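Local coordinates for nucleocapsid protein (Sin Nombre virus, PDB 2IC6) that probably encapsidates the viral genomic RNA and, through its N-terminal antiparallel coiled coil, is thought to take part in nucleocapsid assembly, at residues K8-N13 with G62-E67; T15-R20 with S55-K60; R33-D38 with V42-L47. The protein carries 1 engineered substitution. All coordinates share one frame; numbering follows the deposited sequence.

All three interactions pair helix 6-37 with helix 41-74, the two arms of one antiparallel helical hairpin. Helix 6-37 enters them in the order interaction 1, 2, 3; helix 41-74 returns through them in reverse, so that each encloses the next along the chain. Centres of interactions 1 and 2 lie about 10 Å apart, and the two touch: K65 NZ makes a salt bridge with E18 OE1 (2.7 Å). Interaction 3, beside the turn, has its centre about 23 Å from that of interaction 2 and about 33 Å from that of interaction 1. Together they sample the hairpin from near its open end to its turn, which makes the domain an elongated two-helix antiparallel coiled coil.

Interaction 1 (K8-N13 with G62-E67); sequences KEVQDN and GELKRE
L64 of helix 41-74 faces two residues one turn apart on helix 6-37, V10 and N13. The nearer approach is polar against apolar: N13 OD1 lies 3.7 Å from L64 CD2, with the second methyl, CD1, 4.1 Å from the same oxygen. The two side chains run across each other at about a right angle, so the amide oxygen meets the branched end of the leucine. The first torsion of N13 sets CG anti to the backbone N (chi1 -158°), which carries the amide over the gap. V10 meets the backbone of L64 rather than the tip of its side chain: its CG1 rests 3.9 Å from the carbonyl oxygen L64 O and, more loosely, 4.4 Å from the methyl L64 CD2. V10 and L64 are also the nearest CA pair of the two segments, with 6.8 Å between V10 CA and L64 CA. The contact is made by packing, without hydrogen bonds between the two segments, and buries a modest 171 Å². On the outer flank of helix 6-37, K8 NZ spans one turn to D12 OD1 (2.7 Å), a salt bridge that uses the syn lone pair of the carboxylate oxygen. Further along the interface V10 also touches L68 and L71, while L64 reaches I14 and H17. The contact thus belongs to a continuous seam between the antiparallel helices 6-37 and 41-74, toward the end of the hairpin where both chain termini lie.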
ATOM      1  N   LYS A   8       1.488  18.994   8.015  1.00 13.99           N
ATOM      2  CA  LYS A   8       2.757  18.472   7.526  1.00 14.15           C
ATOM      3  C   LYS A   8       2.963  17.035   8.030  1.00 14.34           C
ATOM      4  O   LYS A   8       3.498  16.200   7.272  1.00 15.11           O
ATOM      5  CB  LYS A   8       3.915  19.377   7.966  1.00 14.74           C
ATOM      6  CG  LYS A   8       5.302  18.906   7.651  1.00 16.46           C
ATOM      7  CD  LYS A   8       5.570  18.611   6.203  1.00 19.98           C
ATOM      8  CE  LYS A   8       7.080  18.421   5.923  1.00 20.55           C
ATOM      9  NZ  LYS A   8       7.280  17.801   4.577  1.00 20.21           N
ATOM     10  N   GLU A   9       2.562  16.736   9.274  1.00 14.56           N
ATOM     11  CA  GLU A   9       2.729  15.386   9.793  1.00 16.97           C
ATOM     12  C   GLU A   9       1.964  14.389   8.948  1.00 14.51           C
ATOM     13  O   GLU A   9       2.480  13.305   8.633  1.00 14.73           O
ATOM     14  CB  GLU A   9       2.285  15.337  11.253  1.00 17.25           C
ATOM     15  CG  GLU A   9       3.300  15.880  12.139  1.00 25.02           C
ATOM     16  CD  GLU A   9       2.921  15.839  13.611  1.00 25.87           C
ATOM     17  OE1 GLU A   9       3.691  16.496  14.362  1.00 35.02           O
ATOM     18  OE2 GLU A   9       1.892  15.221  14.039  1.00 29.52           O
ATOM     19  N   VAL A  10       0.742  14.730   8.603  1.00 12.88           N
ATOM     20  CA  VAL A  10      -0.100  13.867   7.776  1.00 13.68           C
ATOM     21  C   VAL A  10       0.524  13.717   6.412  1.00 12.77           C
ATOM     22  O   VAL A  10       0.594  12.608   5.873  1.00 13.15           O
ATOM     23  CB  VAL A  10      -1.580  14.339   7.733  1.00 13.03           C
ATOM     24  CG1 VAL A  10      -2.423  13.450   6.807  1.00 15.44           C
ATOM     25  CG2 VAL A  10      -2.180  14.337   9.191  1.00 16.55           C
ATOM     26  N   GLN A  11       0.940  14.838   5.787  1.00 12.97           N
ATOM     27  CA  GLN A  11       1.645  14.726   4.508  1.00 13.00           C
ATOM     28  C   GLN A  11       2.855  13.831   4.541  1.00 13.38           C
ATOM     29  O   GLN A  11       3.045  13.032   3.629  1.00 13.58           O
ATOM     30  CB  GLN A  11       2.079  16.110   4.030  1.00 14.63           C
ATOM     31  CG  GLN A  11       2.562  16.170   2.514  0.70 14.32           C
ATOM     32  CD  GLN A  11       1.555  15.623   1.427  0.70 17.87           C
ATOM     33  OE1 GLN A  11       0.620  16.285   0.932  0.70 21.30           O
ATOM     34  NE2 GLN A  11       1.776  14.401   1.054  0.70 20.93           N
ATOM     35  N   ASP A  12       3.707  13.915   5.564  1.00 13.96           N
ATOM     36  CA  ASP A  12       4.871  13.045   5.652  1.00 15.33           C
ATOM     37  C   ASP A  12       4.458  11.613   5.802  1.00 14.82           C
ATOM     38  O   ASP A  12       5.126  10.734   5.271  1.00 15.32           O
ATOM     39  CB  ASP A  12       5.787  13.501   6.780  1.00 16.24           C
ATOM     40  CG  ASP A  12       6.540  14.786   6.446  1.00 18.84           C
ATOM     41  OD1 ASP A  12       6.578  15.258   5.285  1.00 20.83           O
ATOM     42  OD2 ASP A  12       7.107  15.368   7.389  1.00 22.14           O
ATOM     43  N   ASN A  13       3.377  11.362   6.534  1.00 14.84           N
ATOM     44  CA  ASN A  13       2.903   9.997   6.669  1.00 14.00           C
ATOM     45  C   ASN A  13       2.361   9.463   5.348  1.00 12.97           C
ATOM     46  O   ASN A  13       2.571   8.302   5.017  1.00 13.34           O
ATOM     47  CB  ASN A  13       1.872   9.958   7.781  1.00 15.12           C
ATOM     48  CG  ASN A  13       1.666   8.604   8.394  1.00 16.19           C
ATOM     49  OD1 ASN A  13       0.672   8.423   9.130  1.00 18.22           O
ATOM     50  ND2 ASN A  13       2.549   7.688   8.154  1.00 15.35           N
ATOM     51  N   GLY A  62      -5.874   5.846   1.709  1.00 10.53           N
ATOM     52  CA  GLY A  62      -7.138   6.512   1.434  1.00 11.83           C
ATOM     53  C   GLY A  62      -7.658   7.256   2.648  1.00 11.79           C
ATOM     54  O   GLY A  62      -8.206   8.353   2.507  1.00 13.36           O
ATOM     55  N   GLU A  63      -7.505   6.666   3.825  1.00 11.19           N
ATOM     56  CA  GLU A  63      -7.889   7.321   5.065  1.00 12.14           C
ATOM     57  C   GLU A  63      -7.074   8.589   5.283  1.00 11.16           C
ATOM     58  O   GLU A  63      -7.650   9.654   5.580  1.00 12.37           O
ATOM     59  CB  GLU A  63      -7.727   6.396   6.232  1.00 12.61           C
ATOM     60  CG  GLU A  63      -8.562   5.133   6.279  1.00 17.35           C
ATOM     61  CD  GLU A  63      -8.078   4.123   7.374  1.00 19.56           C
ATOM     62  OE1 GLU A  63      -8.451   2.944   7.252  1.00 25.52           O
ATOM     63  OE2 GLU A  63      -7.353   4.496   8.337  1.00 24.04           O
ATOM     64  N   LEU A  64      -5.758   8.491   5.167  1.00 10.46           N
ATOM     65  CA  LEU A  64      -4.894   9.613   5.360  1.00 10.35           C
ATOM     66  C   LEU A  64      -5.247  10.768   4.379  1.00  9.97           C
ATOM     67  O   LEU A  64      -5.314  11.937   4.757  1.00 11.53           O
ATOM     68  CB  LEU A  64      -3.451   9.239   5.170  1.00 11.57           C
ATOM     69  CG  LEU A  64      -2.815   8.346   6.233  1.00 11.47           C
ATOM     70  CD1 LEU A  64      -1.461   7.831   5.730  1.00 13.66           C
ATOM     71  CD2 LEU A  64      -2.622   9.145   7.555  1.00 16.51           C
ATOM     72  N   LYS A  65      -5.481  10.424   3.113  1.00 10.18           N
ATOM     73  CA  LYS A  65      -5.725  11.423   2.108  1.00 10.70           C
ATOM     74  C   LYS A  65      -7.067  12.114   2.353  1.00 10.42           C
ATOM     75  O   LYS A  65      -7.196  13.349   2.207  1.00 11.39           O
ATOM     76  CB  LYS A  65      -5.672  10.797   0.726  1.00 11.77           C
ATOM     77  CG  LYS A  65      -4.294  10.393   0.299  1.00 12.13           C
ATOM     78  CD  LYS A  65      -4.284   9.631  -0.987  1.00 13.58           C
ATOM     79  CE  LYS A  65      -2.900   9.292  -1.381  1.00 15.92           C
ATOM     80  NZ  LYS A  65      -2.795   8.596  -2.650  1.00 17.10           N
ATOM     81  N   ARG A  66      -8.095  11.361   2.711  1.00 10.69           N
ATOM     82  CA  ARG A  66      -9.399  11.985   3.019  1.00 11.61           C
ATOM     83  C   ARG A  66      -9.276  12.897   4.212  1.00 10.92           C
ATOM     84  O   ARG A  66      -9.918  13.973   4.270  1.00 11.91           O
ATOM     85  CB  ARG A  66     -10.470  10.917   3.174  1.00 12.11           C
ATOM     86  CG  ARG A  66     -10.969  10.336   1.821  1.00 15.62           C
ATOM     87  CD  ARG A  66     -12.002   9.229   1.988  1.00 17.20           C
ATOM     88  NE  ARG A  66     -12.559   8.723   0.723  1.00 19.65           N
ATOM     89  CZ  ARG A  66     -13.629   9.229   0.087  1.00 20.23           C
ATOM     90  NH1 ARG A  66     -14.348  10.279   0.542  1.00 19.17           N
ATOM     91  NH2 ARG A  66     -13.981   8.647  -1.061  1.00 21.76           N
ATOM     92  N   GLU A  67      -8.528  12.492   5.226  1.00 10.19           N
ATOM     93  CA  GLU A  67      -8.342  13.354   6.416  1.00  9.95           C
ATOM     94  C   GLU A  67      -7.548  14.597   6.071  1.00 10.60           C
ATOM     95  O   GLU A  67      -7.883  15.687   6.538  1.00 11.06           O
ATOM     96  CB  GLU A  67      -7.730  12.585   7.534  1.00 10.76           C
ATOM     97  CG  GLU A  67      -8.773  11.582   8.032  1.00 11.61           C
ATOM     98  CD  GLU A  67      -8.341  10.766   9.269  1.00 13.24           C
ATOM     99  OE1 GLU A  67      -7.409  11.187  10.005  1.00 15.19           O
ATOM    100  OE2 GLU A  67      -9.086   9.810   9.575  1.00 14.64           O
TER

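Interaction 2 (T15-R20 with S55-K60); sequences TLHEQR and SALETK. Engineered in segment 15-20: R20 (natural residue Gln).
R20 O is held by the hydroxyls of T23 and T24 further along its own helix, and the methyl L57 CD1 of the opposite helix packs against it at 3.7 Å. The other methyl, L57 CD2, lies 4.2 Å from R20 CB and 3.8 Å from H17 CD2, so this one methyl lies against both residues, which are one helical turn apart, while CD1 takes the R20 carbonyl. K60 adds its aliphatic chain: K60 CG sits 3.7 Å from H17 NE2, approaching the imidazole obliquely, as L57 does. Anti placement of K60 CG to the backbone N (chi1 177°), followed by a bend at chi2, lays CG, and more loosely CE, beside the ring. H17 ND1 is hydrogen-bonded to N13 O one turn back, which helps fix the ring's rotation. Within the same helix, the guanidinium of R20, an engineered residue replacing the natural glutamine, brings NH2 to 3.0 Å above one face of the H17 ring, toward its rim. H17 is buried, and its side chain also meets L61 and L64. The axes of the short segments come within 9.8 Å, with 156° between their N-to-C directions, the geometry of a two-helix antiparallel coiled coil with a histidine in its core.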
ATOM      1  N   THR A  15       3.525  10.393   2.468  1.00 12.48           N
ATOM      2  CA  THR A  15       4.785  10.026   1.719  1.00 13.11           C
ATOM      3  C   THR A  15       5.357   8.698   2.113  1.00 13.63           C
ATOM      4  O   THR A  15       5.753   7.904   1.237  1.00 13.95           O
ATOM      5  CB  THR A  15       5.858  11.071   1.975  1.00 14.21           C
ATOM      6  OG1 THR A  15       5.333  12.280   1.460  1.00 14.97           O
ATOM      7  CG2 THR A  15       7.240  10.733   1.321  1.00 15.11           C
ATOM      8  N   LEU A  16       5.512   8.432   3.385  1.00 13.75           N
ATOM      9  CA  LEU A  16       6.089   7.190   3.856  1.00 14.52           C
ATOM     10  C   LEU A  16       5.239   6.057   3.356  1.00 13.48           C
ATOM     11  O   LEU A  16       5.776   5.049   2.876  1.00 14.73           O
ATOM     12  CB  LEU A  16       6.175   7.199   5.351  1.00 15.16           C
ATOM     13  CG  LEU A  16       6.721   5.955   6.008  1.00 19.41           C
ATOM     14  CD1 LEU A  16       8.100   5.743   5.516  1.00 24.02           C
ATOM     15  CD2 LEU A  16       6.608   6.149   7.510  1.00 22.66           C
ATOM     16  N   HIS A  17       3.910   6.221   3.428  1.00 11.90           N
ATOM     17  CA  HIS A  17       3.047   5.141   2.949  1.00 12.21           C
ATOM     18  C   HIS A  17       3.079   4.975   1.430  1.00 10.40           C
ATOM     19  O   HIS A  17       3.012   3.820   0.984  1.00 11.16           O
ATOM     20  CB  HIS A  17       1.655   5.317   3.514  1.00 12.11           C
ATOM     21  CG  HIS A  17       1.541   4.918   4.965  1.00 14.97           C
ATOM     22  ND1 HIS A  17       1.890   5.772   5.991  1.00 14.18           N
ATOM     23  CD2 HIS A  17       1.104   3.776   5.558  1.00 17.20           C
ATOM     24  CE1 HIS A  17       1.665   5.158   7.148  1.00 16.34           C
ATOM     25  NE2 HIS A  17       1.193   3.950   6.914  1.00 18.21           N
ATOM     26  N   GLU A  18       3.166   6.072   0.673  1.00 10.45           N
ATOM     27  CA  GLU A  18       3.282   5.962  -0.761  1.00 10.94           C
ATOM     28  C   GLU A  18       4.568   5.247  -1.149  1.00 10.62           C
ATOM     29  O   GLU A  18       4.606   4.425  -2.084  1.00 10.50           O
ATOM     30  CB  GLU A  18       3.294   7.334  -1.396  1.00 11.91           C
ATOM     31  CG  GLU A  18       2.011   8.041  -1.330  1.00 13.51           C
ATOM     32  CD  GLU A  18       0.945   7.597  -2.266  1.00 15.75           C
ATOM     33  OE1 GLU A  18      -0.087   8.334  -2.371  1.00 21.34           O
ATOM     34  OE2 GLU A  18       1.044   6.533  -2.951  1.00 17.03           O
ATOM     35  N   GLN A  19       5.664   5.529  -0.451  1.00 10.37           N
ATOM     36  CA  GLN A  19       6.925   4.856  -0.714  1.00 10.12           C
ATOM     37  C   GLN A  19       6.808   3.375  -0.406  1.00 10.65           C
ATOM     38  O   GLN A  19       7.263   2.524  -1.203  1.00 10.33           O
ATOM     39  CB  GLN A  19       8.061   5.522   0.070  1.00 10.44           C
ATOM     40  CG  GLN A  19       8.292   6.951  -0.397  1.00 10.48           C
ATOM     41  CD  GLN A  19       9.467   7.631   0.288  1.00 10.99           C
ATOM     42  OE1 GLN A  19       9.872   7.229   1.373  1.00 15.81           O
ATOM     43  NE2 GLN A  19       9.976   8.695  -0.300  1.00 11.23           N
ATOM     44  N   ARG A  20       6.203   3.027   0.745  1.00 10.48           N
ATOM     45  CA  ARG A  20       6.034   1.625   1.091  1.00 11.11           C
ATOM     46  C   ARG A  20       5.087   0.929   0.074  1.00  9.01           C
ATOM     47  O   ARG A  20       5.274  -0.217  -0.218  1.00 10.67           O
ATOM     48  CB  ARG A  20       5.440   1.537   2.463  1.00 11.07           C
ATOM     49  CG  ARG A  20       6.312   1.871   3.476  1.00 18.66           C
ATOM     50  CD  ARG A  20       5.730   1.533   4.840  1.00 24.40           C
ATOM     51  NE  ARG A  20       5.204   2.703   5.492  1.00 36.97           N
ATOM     52  CZ  ARG A  20       4.892   2.749   6.776  1.00 39.53           C
ATOM     53  NH1 ARG A  20       5.055   1.682   7.526  1.00 41.93           N
ATOM     54  NH2 ARG A  20       4.433   3.862   7.304  1.00 40.30           N
ATOM     55  N   SER A  55      -3.065  -4.037  -0.400  1.00  8.23           N
ATOM     56  CA  SER A  55      -4.409  -3.532  -0.160  1.00  9.30           C
ATOM     57  C   SER A  55      -4.524  -2.817   1.164  1.00  8.96           C
ATOM     58  O   SER A  55      -5.182  -1.779   1.234  1.00  9.27           O
ATOM     59  CB  SER A  55      -5.407  -4.712  -0.094  0.33 11.81           C
ATOM     60  OG  SER A  55      -5.664  -5.326  -1.346  0.33 10.04           O
ATOM     61  N   ALA A  56      -3.846  -3.334   2.188  1.00  8.66           N
ATOM     62  CA  ALA A  56      -3.876  -2.677   3.471  1.00  9.41           C
ATOM     63  C   ALA A  56      -3.232  -1.306   3.413  1.00  9.14           C
ATOM     64  O   ALA A  56      -3.717  -0.346   4.029  1.00  9.56           O
ATOM     65  CB  ALA A  56      -3.233  -3.544   4.536  1.00 10.55           C
ATOM     66  N   LEU A  57      -2.153  -1.167   2.646  1.00  8.85           N
ATOM     67  CA  LEU A  57      -1.521   0.157   2.457  1.00  9.47           C
ATOM     68  C   LEU A  57      -2.415   1.108   1.701  1.00  8.93           C
ATOM     69  O   LEU A  57      -2.514   2.276   2.065  1.00  9.15           O
ATOM     70  CB  LEU A  57      -0.196  -0.024   1.709  1.00 10.09           C
ATOM     71  CG  LEU A  57       0.985  -0.485   2.528  1.00 11.39           C
ATOM     72  CD1 LEU A  57       2.113  -0.987   1.623  1.00 12.58           C
ATOM     73  CD2 LEU A  57       1.485   0.617   3.456  1.00 15.19           C
ATOM     74  N   GLU A  58      -3.086   0.605   0.683  1.00  8.34           N
ATOM     75  CA  GLU A  58      -3.977   1.449  -0.069  1.00  8.85           C
ATOM     76  C   GLU A  58      -5.134   1.922   0.839  1.00  9.13           C
ATOM     77  O   GLU A  58      -5.531   3.109   0.785  1.00  9.78           O
ATOM     78  CB  GLU A  58      -4.546   0.694  -1.282  1.00  9.01           C
ATOM     79  CG  GLU A  58      -3.521   0.556  -2.377  1.00 10.33           C
ATOM     80  CD  GLU A  58      -3.801  -0.389  -3.470  1.00 11.59           C
ATOM     81  OE1 GLU A  58      -4.644  -1.284  -3.282  1.00 13.76           O
ATOM     82  OE2 GLU A  58      -3.092  -0.258  -4.487  1.00 15.05           O
ATOM     83  N   THR A  59      -5.672   1.070   1.689  1.00  8.68           N
ATOM     84  CA  THR A  59      -6.699   1.480   2.608  1.00 10.22           C
ATOM     85  C   THR A  59      -6.236   2.582   3.524  1.00  9.07           C
ATOM     86  O   THR A  59      -6.933   3.581   3.722  1.00 10.45           O
ATOM     87  CB  THR A  59      -7.268   0.278   3.371  1.00 10.47           C
ATOM     88  OG1 THR A  59      -7.872  -0.586   2.436  1.00 13.66           O
ATOM     89  CG2 THR A  59      -8.238   0.683   4.462  1.00 12.40           C
ATOM     90  N   LYS A  60      -5.093   2.383   4.143  1.00  9.29           N
ATOM     91  CA  LYS A  60      -4.544   3.374   5.023  1.00 10.11           C
ATOM     92  C   LYS A  60      -4.271   4.692   4.325  1.00 10.08           C
ATOM     93  O   LYS A  60      -4.625   5.755   4.839  1.00 10.94           O
ATOM     94  CB  LYS A  60      -3.247   2.824   5.632  1.00 11.55           C
ATOM     95  CG  LYS A  60      -2.508   3.810   6.532  1.00 13.31           C
ATOM     96  CD  LYS A  60      -3.212   4.140   7.784  1.00 15.38           C
ATOM     97  CE  LYS A  60      -2.442   5.189   8.596  1.00 16.98           C
ATOM     98  NZ  LYS A  60      -3.017   5.294   9.939  1.00 20.23           N
TER

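Interaction 3 (R33-D38 with V42-L47); sequences RAVELD and VNKSTL
N43 makes the one polar bond between the segments 33-38 and 42-47: N43 ND2 donates to D38 O at 2.9 Å, almost straight at 172°. The donor lies in the plane of the D38 carbonyl, and the acceptor nearly in the plane of the N43 amide, so both flat groups are well turned for the bond. With N43 CG beside its backbone N and anti to the carbonyl carbon (chi1 -74°), the amide leans across the gap to D38, the first residue to leave helical geometry after helix 6-37. A34 CB backs the same amide, 4.1 Å from N43 CG.

Apolar packing gathers round V35. Its CG2 presses on the backbone of the other helix, 3.3 Å from N43 O, and meets the methyl L47 CD2 at 3.7 Å, the valine and leucine side chains crossing at about a right angle. L47 continues this packing along the seam toward L28, A31 and E32.

Charge pairing stays on the outer side of helix 6-37. R33 NH2 makes a salt bridge with E36 OE2 (3.1 Å), in the guanidinium plane, while L37 CD2 covers one face of that group toward its rim.

Within the turn, D40 OD1 accepts the backbone N-H of N43, so this residue is held through both its backbone and its side chain. The asparagine amide gives a straight bond to a carbonyl just beyond the end of helix 6-37, and the alanine and valine beside it pack where V35 CA and N43 CA are 5.6 Å apart. This is consistent with one directional bond plus apolar packing joining the two helices next to the turn.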
ATOM      1  N   ARG A  33       3.963 -12.992 -10.832  1.00 14.86           N
ATOM      2  CA  ARG A  33       4.647 -13.629 -11.942  1.00 15.55           C
ATOM      3  C   ARG A  33       4.986 -15.051 -11.602  1.00 15.92           C
ATOM      4  O   ARG A  33       4.824 -15.957 -12.431  1.00 16.83           O
ATOM      5  CB  ARG A  33       5.891 -12.866 -12.346  1.00 17.98           C
ATOM      6  CG  ARG A  33       6.538 -13.395 -13.563  1.00 19.10           C
ATOM      7  CD  ARG A  33       5.611 -13.474 -14.797  1.00 23.34           C
ATOM      8  NE  ARG A  33       6.392 -13.948 -15.961  1.00 23.01           N
ATOM      9  CZ  ARG A  33       5.887 -14.543 -17.043  1.00 22.14           C
ATOM     10  NH1 ARG A  33       6.671 -14.945 -18.027  1.00 27.03           N
ATOM     11  NH2 ARG A  33       4.582 -14.664 -17.172  1.00 26.15           N
ATOM     12  N   ALA A  34       5.418 -15.297 -10.364  1.00 15.35           N
ATOM     13  CA  ALA A  34       5.756 -16.668  -9.936  1.00 15.28           C
ATOM     14  C   ALA A  34       4.549 -17.570 -10.035  1.00 14.57           C
ATOM     15  O   ALA A  34       4.641 -18.738 -10.469  1.00 16.23           O
ATOM     16  CB  ALA A  34       6.311 -16.677  -8.515  1.00 15.36           C
ATOM     17  N   VAL A  35       3.370 -17.106  -9.652  1.00 13.73           N
ATOM     18  CA  VAL A  35       2.142 -17.882  -9.707  1.00 13.69           C
ATOM     19  C   VAL A  35       1.690 -18.079 -11.156  1.00 14.98           C
ATOM     20  O   VAL A  35       1.205 -19.202 -11.487  1.00 17.75           O
ATOM     21  CB  VAL A  35       0.989 -17.249  -8.929  1.00 12.53           C
ATOM     22  CG1 VAL A  35      -0.359 -17.845  -9.243  1.00 14.64           C
ATOM     23  CG2 VAL A  35       1.302 -17.370  -7.455  1.00 12.63           C
ATOM     24  N   GLU A  36       1.845 -17.075 -12.015  1.00 16.59           N
ATOM     25  CA  GLU A  36       1.524 -17.193 -13.434  1.00 18.99           C
ATOM     26  C   GLU A  36       2.254 -18.322 -14.092  1.00 20.46           C
ATOM     27  O   GLU A  36       1.694 -19.041 -14.913  1.00 21.82           O
ATOM     28  CB  GLU A  36       1.851 -15.920 -14.184  1.00 17.93           C
ATOM     29  CG  GLU A  36       0.890 -14.831 -13.985  1.00 23.99           C
ATOM     30  CD  GLU A  36       1.385 -13.511 -14.515  1.00 26.08           C
ATOM     31  OE1 GLU A  36       0.839 -12.473 -14.015  1.00 33.08           O
ATOM     32  OE2 GLU A  36       2.325 -13.508 -15.380  1.00 30.54           O
ATOM     33  N   LEU A  37       3.527 -18.473 -13.753  1.00 20.30           N
ATOM     34  CA  LEU A  37       4.359 -19.525 -14.305  1.00 20.92           C
ATOM     35  C   LEU A  37       4.222 -20.891 -13.563  1.00 20.11           C
ATOM     36  O   LEU A  37       4.340 -21.922 -14.194  1.00 21.98           O
ATOM     37  CB  LEU A  37       5.804 -19.077 -14.234  1.00 22.71           C
ATOM     38  CG  LEU A  37       6.114 -17.864 -15.141  1.00 24.90           C
ATOM     39  CD1 LEU A  37       7.511 -17.392 -14.953  1.00 28.85           C
ATOM     40  CD2 LEU A  37       5.887 -18.199 -16.612  1.00 27.84           C
ATOM     41  N   ASP A  38       3.978 -20.920 -12.237  1.00 18.49           N
ATOM     42  CA  ASP A  38       3.834 -22.180 -11.467  1.00 18.12           C
ATOM     43  C   ASP A  38       2.914 -21.946 -10.274  1.00 15.40           C
ATOM     44  O   ASP A  38       3.398 -21.456  -9.210  1.00 15.46           O
ATOM     45  CB  ASP A  38       5.195 -22.721 -11.059  1.00 20.74           C
ATOM     46  CG  ASP A  38       5.118 -24.135 -10.527  1.00 21.78           C
ATOM     47  OD1 ASP A  38       6.172 -24.724 -10.260  1.00 28.06           O
ATOM     48  OD2 ASP A  38       4.026 -24.675 -10.331  1.00 25.32           O
ATOM     49  N   VAL A  42       2.735 -22.988  -2.361  1.00 11.99           N
ATOM     50  CA  VAL A  42       3.602 -22.009  -1.726  1.00 12.04           C
ATOM     51  C   VAL A  42       3.548 -20.675  -2.470  1.00 10.81           C
ATOM     52  O   VAL A  42       3.472 -19.610  -1.843  1.00 11.01           O
ATOM     53  CB  VAL A  42       5.036 -22.550  -1.641  1.00 11.99           C
ATOM     54  CG1 VAL A  42       6.053 -21.464  -1.210  1.00 12.95           C
ATOM     55  CG2 VAL A  42       5.049 -23.787  -0.669  1.00 12.95           C
ATOM     56  N   ASN A  43       3.657 -20.697  -3.785  1.00 10.37           N
ATOM     57  CA  ASN A  43       3.573 -19.469  -4.563  1.00 11.05           C
ATOM     58  C   ASN A  43       2.231 -18.776  -4.405  1.00 10.44           C
ATOM     59  O   ASN A  43       2.190 -17.532  -4.272  1.00 10.27           O
ATOM     60  CB  ASN A  43       3.847 -19.722  -6.062  1.00 11.94           C
ATOM     61  CG  ASN A  43       5.297 -19.972  -6.379  1.00 11.50           C
ATOM     62  OD1 ASN A  43       6.192 -19.665  -5.557  1.00 12.10           O
ATOM     63  ND2 ASN A  43       5.556 -20.554  -7.515  1.00 13.86           N
ATOM     64  N   LYS A  44       1.125 -19.535  -4.305  1.00 10.70           N
ATOM     65  CA  LYS A  44      -0.187 -18.916  -4.075  1.00 12.23           C
ATOM     66  C   LYS A  44      -0.265 -18.267  -2.704  1.00 11.79           C
ATOM     67  O   LYS A  44      -0.853 -17.207  -2.559  1.00 12.39           O
ATOM     68  CB  LYS A  44      -1.295 -19.913  -4.353  1.00 14.52           C
ATOM     69  CG  LYS A  44      -1.399 -20.219  -5.874  1.00 16.87           C
ATOM     70  CD  LYS A  44      -2.590 -21.111  -6.266  1.00 19.96           C
ATOM     71  CE  LYS A  44      -3.982 -20.342  -6.364  1.00 26.05           C
ATOM     72  NZ  LYS A  44      -5.274 -21.001  -6.813  1.00 23.55           N
ATOM     73  N   SER A  45       0.362 -18.888  -1.690  1.00 12.06           N
ATOM     74  CA  SER A  45       0.368 -18.297  -0.393  1.00 12.63           C
ATOM     75  C   SER A  45       1.199 -16.999  -0.352  1.00 11.19           C
ATOM     76  O   SER A  45       0.774 -15.987   0.243  1.00 11.41           O
ATOM     77  CB  SER A  45       0.845 -19.312   0.640  0.60 14.11           C
ATOM     78  OG  SER A  45       0.979 -18.711   1.898  0.60 17.60           O
ATOM     79  N   THR A  46       2.346 -16.970  -0.996  1.00 10.57           N
ATOM     80  CA  THR A  46       3.158 -15.777  -1.061  1.00  9.95           C
ATOM     81  C   THR A  46       2.324 -14.654  -1.700  1.00  9.44           C
ATOM     82  O   THR A  46       2.303 -13.527  -1.235  1.00  9.56           O
ATOM     83  CB  THR A  46       4.411 -16.030  -1.919  1.00  9.85           C
ATOM     84  OG1 THR A  46       5.163 -17.119  -1.389  1.00 11.49           O
ATOM     85  CG2 THR A  46       5.294 -14.782  -2.026  1.00 11.26           C
ATOM     86  N   LEU A  47       1.666 -14.987  -2.788  1.00  9.66           N
ATOM     87  CA  LEU A  47       0.833 -14.022  -3.496  1.00  9.67           C
ATOM     88  C   LEU A  47      -0.316 -13.478  -2.617  1.00  9.03           C
ATOM     89  O   LEU A  47      -0.552 -12.253  -2.593  1.00  9.14           O
ATOM     90  CB  LEU A  47       0.280 -14.660  -4.766  1.00  9.18           C
ATOM     91  CG  LEU A  47      -0.601 -13.776  -5.636  1.00 10.30           C
ATOM     92  CD1 LEU A  47       0.114 -12.469  -6.034  1.00 11.64           C
ATOM     93  CD2 LEU A  47      -1.121 -14.588  -6.823  1.00 13.13           C
TER